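Broad specificity aminotransferase (Leishmania mexicana, PDB 4WB0) probably catalyses pyridoxal 5'-phosphate-dependent transamination, moving amino groups from amino acids such as aspartate to 2-oxo acids such as 2-oxoglutarate, with broad substrate specificity. Local coordinates at residues P133-D138 and D155-A160; Y159-H164 and G198-Q203. All blocks are in the same frame, centred on the assembly; numbering follows the deposited sequence.

Interaction 1. Residues P133-D138 and D155-A160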
loop_
_atom_site.group_PDB
_atom_site.type_symbol
_atom_site.label_atom_id
_atom_site.label_comp_id
_atom_site.label_asym_id
_atom_site.label_seq_id
_atom_site.Cartn_x
_atom_site.Cartn_y
_atom_site.Cartn_z
ATOM N N PRO A 133 -2.296 -24.030 12.803
ATOM C CA PRO A 133 -3.179 -22.967 13.293
ATOM C C PRO A 133 -2.474 -21.659 13.617
ATOM O O PRO A 133 -1.268 -21.648 13.972
ATOM C CB PRO A 133 -3.776 -23.567 14.567
ATOM C CG PRO A 133 -3.408 -25.042 14.560
ATOM C CD PRO A 133 -2.145 -25.121 13.793
ATOM N N ILE A 134 -3.244 -20.574 13.461
ATOM C CA ILE A 134 -2.864 -19.254 13.940
ATOM C C ILE A 134 -3.899 -18.820 15.004
ATOM O O ILE A 134 -5.097 -18.885 14.777
ATOM C CB ILE A 134 -2.740 -18.250 12.763
ATOM C CG1 ILE A 134 -2.228 -16.888 13.236
ATOM C CG2 ILE A 134 -4.027 -18.092 12.027
ATOM C CD1 ILE A 134 -1.613 -16.147 12.147
ATOM N N TYR A 135 -3.378 -18.468 16.186
ATOM C CA TYR A 135 -4.142 -18.115 17.350
ATOM C C TYR A 135 -4.193 -16.639 17.581
ATOM O O TYR A 135 -3.126 -15.983 17.608
ATOM C CB TYR A 135 -3.526 -18.747 18.579
ATOM C CG TYR A 135 -3.743 -20.228 18.682
ATOM C CD1 TYR A 135 -2.946 -21.100 17.990
ATOM C CD2 TYR A 135 -4.743 -20.736 19.504
ATOM C CE1 TYR A 135 -3.153 -22.468 18.090
ATOM C CE2 TYR A 135 -4.974 -22.042 19.601
ATOM C CZ TYR A 135 -4.157 -22.929 18.907
ATOM O OH TYR A 135 -4.358 -24.279 19.009
ATOM N N LEU A 136 -5.416 -16.146 17.778
ATOM C CA LEU A 136 -5.693 -14.732 18.043
ATOM C C LEU A 136 -6.281 -14.604 19.433
ATOM O O LEU A 136 -6.840 -15.545 19.973
ATOM C CB LEU A 136 -6.665 -14.120 17.027
ATOM C CG LEU A 136 -6.414 -14.385 15.533
ATOM C CD1 LEU A 136 -7.446 -13.728 14.607
ATOM C CD2 LEU A 136 -5.108 -13.880 15.191
ATOM N N ALA A 137 -6.108 -13.449 20.045
ATOM C CA ALA A 137 -6.672 -13.279 21.380
ATOM C C ALA A 137 -8.172 -13.294 21.365
ATOM O O ALA A 137 -8.820 -12.767 20.455
ATOM C CB ALA A 137 -6.229 -12.002 21.991
ATOM N N ASP A 138 -8.705 -13.762 22.475
ATOM C CA ASP A 138 -10.116 -13.701 22.772
ATOM C C ASP A 138 -10.428 -12.647 23.848
ATOM O O ASP A 138 -10.158 -12.904 25.025
ATOM C CB ASP A 138 -10.583 -15.086 23.241
ATOM C CG ASP A 138 -12.027 -15.097 23.729
ATOM O OD1 ASP A 138 -12.831 -14.276 23.246
ATOM O OD2 ASP A 138 -12.367 -15.928 24.606
ATOM N N ASP A 155 -6.910 -22.201 9.371
ATOM C CA ASP A 155 -7.335 -22.719 10.686
ATOM C C ASP A 155 -7.000 -21.644 11.703
ATOM O O ASP A 155 -5.880 -21.620 12.246
ATOM C CB ASP A 155 -6.645 -24.039 11.051
ATOM C CG ASP A 155 -7.197 -24.673 12.364
ATOM O OD1 ASP A 155 -8.012 -24.041 13.061
ATOM O OD2 ASP A 155 -6.804 -25.806 12.723
ATOM N N ILE A 156 -7.950 -20.724 11.892
ATOM C CA ILE A 156 -7.790 -19.579 12.800
ATOM C C ILE A 156 -8.480 -19.873 14.129
ATOM O O ILE A 156 -9.644 -20.257 14.159
ATOM C CB ILE A 156 -8.395 -18.318 12.169
ATOM C CG1 ILE A 156 -7.874 -18.147 10.720
ATOM C CG2 ILE A 156 -8.106 -17.070 13.054
ATOM C CD1 ILE A 156 -8.221 -16.771 10.067
ATOM N N ARG A 157 -7.756 -19.753 15.230
ATOM C CA ARG A 157 -8.268 -20.159 16.513
ATOM C C ARG A 157 -8.114 -19.033 17.503
ATOM O O ARG A 157 -7.545 -18.005 17.162
ATOM C CB ARG A 157 -7.517 -21.391 16.996
ATOM C CG ARG A 157 -7.571 -22.588 16.016
ATOM C CD ARG A 157 -6.808 -23.757 16.635
ATOM N NE ARG A 157 -6.796 -24.910 15.759
ATOM C CZ ARG A 157 -6.266 -26.094 16.064
ATOM N NH1 ARG A 157 -5.696 -26.323 17.240
ATOM N NH2 ARG A 157 -6.322 -27.063 15.171
ATOM N N THR A 158 -8.564 -19.249 18.745
ATOM C CA THR A 158 -8.431 -18.217 19.791
ATOM C C THR A 158 -7.708 -18.754 21.017
ATOM O O THR A 158 -7.830 -19.921 21.341
ATOM C CB THR A 158 -9.788 -17.663 20.227
ATOM O OG1 THR A 158 -10.584 -18.711 20.762
ATOM C CG2 THR A 158 -10.516 -17.043 19.030
ATOM N N TYR A 159 -6.901 -17.911 21.661
ATOM C CA TYR A 159 -6.428 -18.191 23.009
ATOM C C TYR A 159 -7.223 -17.317 23.973
ATOM O O TYR A 159 -7.476 -16.120 23.725
ATOM C CB TYR A 159 -4.900 -17.956 23.152
ATOM C CG TYR A 159 -4.378 -16.606 22.797
ATOM C CD1 TYR A 159 -4.302 -15.596 23.744
ATOM C CD2 TYR A 159 -3.925 -16.345 21.516
ATOM C CE1 TYR A 159 -3.822 -14.337 23.402
ATOM C CE2 TYR A 159 -3.435 -15.095 21.170
ATOM C CZ TYR A 159 -3.395 -14.101 22.122
ATOM O OH TYR A 159 -2.893 -12.882 21.757
ATOM N N ALA A 160 -7.608 -17.921 25.088
ATOM C CA ALA A 160 -8.253 -17.180 26.149
ATOM C C ALA A 160 -7.328 -16.023 26.555
ATOM O O ALA A 160 -6.092 -16.162 26.567
ATOM C CB ALA A 160 -8.551 -18.078 27.306
#
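I134 to A137 pair in parallel with I156 to Y159, I134 N, L136 N and D138 N donating to D155 O, R157 O and Y159 O, while I134 O and L136 O accept from R157 N and Y159 N; the strand axes cross at -44°. These are the two strands of a beta-alpha-beta unit whose crossover carries helix 142-150. On the sheet face that carries Y135 and R157, the arginine runs extended alongside the phenol, with CB 4.0 Å from the Y135 ring centroid, and NH1 then reaches Y135 OH at 3.0 Å. P133 CG lies 3.4 Å above R157 CZ, over the centre of the guanidinium. That group also holds D155 side-on in a salt bridge: R157 NE meets OD1 of D155 in the guanidinium plane, and R157 NH2 reaches D155 OD2 at 2.8 Å. Further along, chi1 of 57° sets Y159 CG between the backbone N and the carbonyl carbon, which turns the ring over A137, whose CA is 3.6 Å from the centroid; Y159 OH is hydrogen-bonded to L188 O of strand 186-190, beyond strand 134-138. The other face carries L136 CD1 against I156 CG2, 3.7 Å apart. Bonded to D155 and Y135 and covered on one face by P133, the R157 guanidinium is probably fixed in rotation, and D155 probably balances its charge.

Interaction 2. Residues Y159-H164 and G198-Q203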
loop_
_atom_site.group_PDB
_atom_site.type_symbol
_atom_site.label_atom_id
_atom_site.label_comp_id
_atom_site.label_asym_id
_atom_site.label_seq_id
_atom_site.Cartn_x
_atom_site.Cartn_y
_atom_site.Cartn_z
ATOM N N TYR A 159 -6.901 -17.911 21.661
ATOM C CA TYR A 159 -6.428 -18.191 23.009
ATOM C C TYR A 159 -7.223 -17.317 23.973
ATOM O O TYR A 159 -7.476 -16.120 23.725
ATOM C CB TYR A 159 -4.900 -17.956 23.152
ATOM C CG TYR A 159 -4.378 -16.606 22.797
ATOM C CD1 TYR A 159 -4.302 -15.596 23.744
ATOM C CD2 TYR A 159 -3.925 -16.345 21.516
ATOM C CE1 TYR A 159 -3.822 -14.337 23.402
ATOM C CE2 TYR A 159 -3.435 -15.095 21.170
ATOM C CZ TYR A 159 -3.395 -14.101 22.122
ATOM O OH TYR A 159 -2.893 -12.882 21.757
ATOM N N ALA A 160 -7.608 -17.921 25.088
ATOM C CA ALA A 160 -8.253 -17.180 26.149
ATOM C C ALA A 160 -7.328 -16.023 26.555
ATOM O O ALA A 160 -6.092 -16.162 26.567
ATOM C CB ALA A 160 -8.551 -18.078 27.306
ATOM N N TYR A 161 -7.926 -14.884 26.873
ATOM C CA TYR A 161 -7.117 -13.752 27.253
ATOM C C TYR A 161 -7.865 -12.938 28.280
ATOM O O TYR A 161 -7.372 -12.742 29.387
ATOM C CB TYR A 161 -6.777 -12.929 26.030
ATOM C CG TYR A 161 -5.843 -11.800 26.331
ATOM C CD1 TYR A 161 -4.495 -12.033 26.470
ATOM C CD2 TYR A 161 -6.312 -10.513 26.474
ATOM C CE1 TYR A 161 -3.631 -11.037 26.747
ATOM C CE2 TYR A 161 -5.453 -9.481 26.772
ATOM C CZ TYR A 161 -4.100 -9.750 26.890
ATOM O OH TYR A 161 -3.214 -8.770 27.207
ATOM N N TYR A 162 -9.051 -12.480 27.919
ATOM C CA TYR A 162 -9.857 -11.693 28.840
ATOM C C TYR A 162 -10.918 -12.519 29.523
ATOM O O TYR A 162 -11.565 -13.369 28.899
ATOM C CB TYR A 162 -10.510 -10.549 28.094
ATOM C CG TYR A 162 -11.110 -9.450 28.933
ATOM C CD1 TYR A 162 -10.294 -8.585 29.654
ATOM C CD2 TYR A 162 -12.493 -9.227 28.950
ATOM C CE1 TYR A 162 -10.839 -7.546 30.406
ATOM C CE2 TYR A 162 -13.050 -8.182 29.707
ATOM C CZ TYR A 162 -12.205 -7.342 30.426
ATOM O OH TYR A 162 -12.673 -6.288 31.191
ATOM N N ASP A 163 -11.061 -12.254 30.814
ATOM C CA ASP A 163 -12.055 -12.870 31.668
ATOM C C ASP A 163 -13.231 -11.915 31.831
ATOM O O ASP A 163 -13.165 -10.958 32.592
ATOM C CB ASP A 163 -11.438 -13.207 33.030
ATOM C CG ASP A 163 -12.423 -13.865 33.988
ATOM O OD1 ASP A 163 -13.647 -13.848 33.760
ATOM O OD2 ASP A 163 -11.956 -14.417 34.996
ATOM N N HIS A 164 -14.321 -12.224 31.144
ATOM C CA HIS A 164 -15.488 -11.358 31.101
ATOM C C HIS A 164 -16.243 -11.226 32.439
ATOM O O HIS A 164 -17.065 -10.306 32.609
ATOM C CB HIS A 164 -16.399 -11.864 29.987
ATOM C CG HIS A 164 -15.733 -11.873 28.638
ATOM N ND1 HIS A 164 -15.706 -10.768 27.811
ATOM C CD2 HIS A 164 -15.050 -12.845 27.985
ATOM C CE1 HIS A 164 -15.054 -11.067 26.699
ATOM N NE2 HIS A 164 -14.646 -12.321 26.781
ATOM N N GLY A 198 -7.607 -3.486 26.858
ATOM C CA GLY A 198 -6.733 -2.577 27.607
ATOM C C GLY A 198 -6.060 -3.203 28.828
ATOM O O GLY A 198 -5.695 -2.517 29.783
ATOM N N VAL A 199 -5.949 -4.524 28.832
ATOM C CA VAL A 199 -5.292 -5.240 29.939
ATOM C C VAL A 199 -4.122 -6.018 29.331
ATOM O O VAL A 199 -4.307 -6.679 28.308
ATOM C CB VAL A 199 -6.254 -6.185 30.666
ATOM C CG1 VAL A 199 -5.522 -6.983 31.758
ATOM C CG2 VAL A 199 -7.456 -5.430 31.226
ATOM N N ASP A 200 -2.926 -5.830 29.895
ATOM C CA ASP A 200 -1.694 -6.479 29.433
ATOM C C ASP A 200 -1.134 -7.424 30.508
ATOM O O ASP A 200 -1.362 -7.215 31.684
ATOM C CB ASP A 200 -0.594 -5.450 29.116
ATOM C CG ASP A 200 -0.926 -4.569 27.950
ATOM O OD1 ASP A 200 -1.879 -4.926 27.224
ATOM O OD2 ASP A 200 -0.236 -3.514 27.797
ATOM N N PRO A 201 -0.362 -8.426 30.097
ATOM C CA PRO A 201 0.348 -9.212 31.106
ATOM C C PRO A 201 1.281 -8.369 31.969
ATOM O O PRO A 201 1.784 -7.361 31.495
ATOM C CB PRO A 201 1.168 -10.199 30.264
ATOM C CG PRO A 201 0.451 -10.273 28.939
ATOM C CD PRO A 201 -0.163 -8.947 28.722
ATOM N N SER A 202 1.539 -8.791 33.212
ATOM C CA SER A 202 2.599 -8.161 33.997
ATOM C C SER A 202 3.972 -8.500 33.388
ATOM O O SER A 202 4.074 -9.377 32.540
ATOM C CB SER A 202 2.550 -8.666 35.445
ATOM O OG SER A 202 2.981 -10.027 35.463
ATOM N N GLN A 203 5.033 -7.873 33.867
ATOM C CA GLN A 203 6.382 -8.268 33.432
ATOM C C GLN A 203 6.702 -9.768 33.627
ATOM O O GLN A 203 7.231 -10.455 32.734
ATOM C CB GLN A 203 7.431 -7.437 34.198
ATOM C CG GLN A 203 7.480 -6.020 33.701
ATOM C CD GLN A 203 8.361 -5.161 34.561
ATOM O OE1 GLN A 203 8.765 -5.560 35.647
ATOM N NE2 GLN A 203 8.638 -3.967 34.099
#
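Y161 and Y162 reach from the end of strand 156-163 to V199 and P201, in the loop that follows strand 186-190 of the mixed, mainly parallel sheet of the fold-type I PLP enzymes, to which class I aminotransferases belong. Y161 sits where the strand is interrupted, between its 159-160 and 162-163 portions. With CG anti to the backbone N (chi1 -175°), its ring extends towards the loop, and the hydroxyl donates to V199 O, 2.6 Å from Y161 OH. The hydroxyl lies 18° out of the carbonyl plane, and the C=O...O angle is 136°, so it comes in off the C=O axis. P201 crosses the phenol at about a right angle and touches it at the ring's edge, near the ring plane. H194 stacks on the Y161 ring, while M174 of helix 171-180 and L169 also pack against this side chain. Y162 follows, and its ring meets V199 edge-on, CE1 lying 4.1 Å from V199 CG2; F363 packs edge-to-face with the same ring. D200 OD2 and OD1 accept from A193 N and H194 N, tying the loop to the histidine that stacks on Y161. Beside the hydrogen bond, P201 CD comes within 3.4 Å of Y161 OH.

Both contacts use strand 156-163, and their centres are 14 Å apart. Interaction 1 pairs its first half with neighbouring strand 134-138 inside the mixed sheet; interaction 2 begins on the shared residues Y159 and A160 and leads off the strand's far end to the loop before helix 203-215. In chain order come strand 134-138, helix 142-150, strand 156-163 and, after strand 168-169, helix 171-180 and strand 186-190, that loop. The two contacts meet at D138, whose O lies 3.1 Å from Y162 N, a probable hydrogen bond, and A137 CB packs near Y161 CB. Strand 156-163 thus connects the sheet's parallel pairing directly to the 198-203 loop within the same subunit.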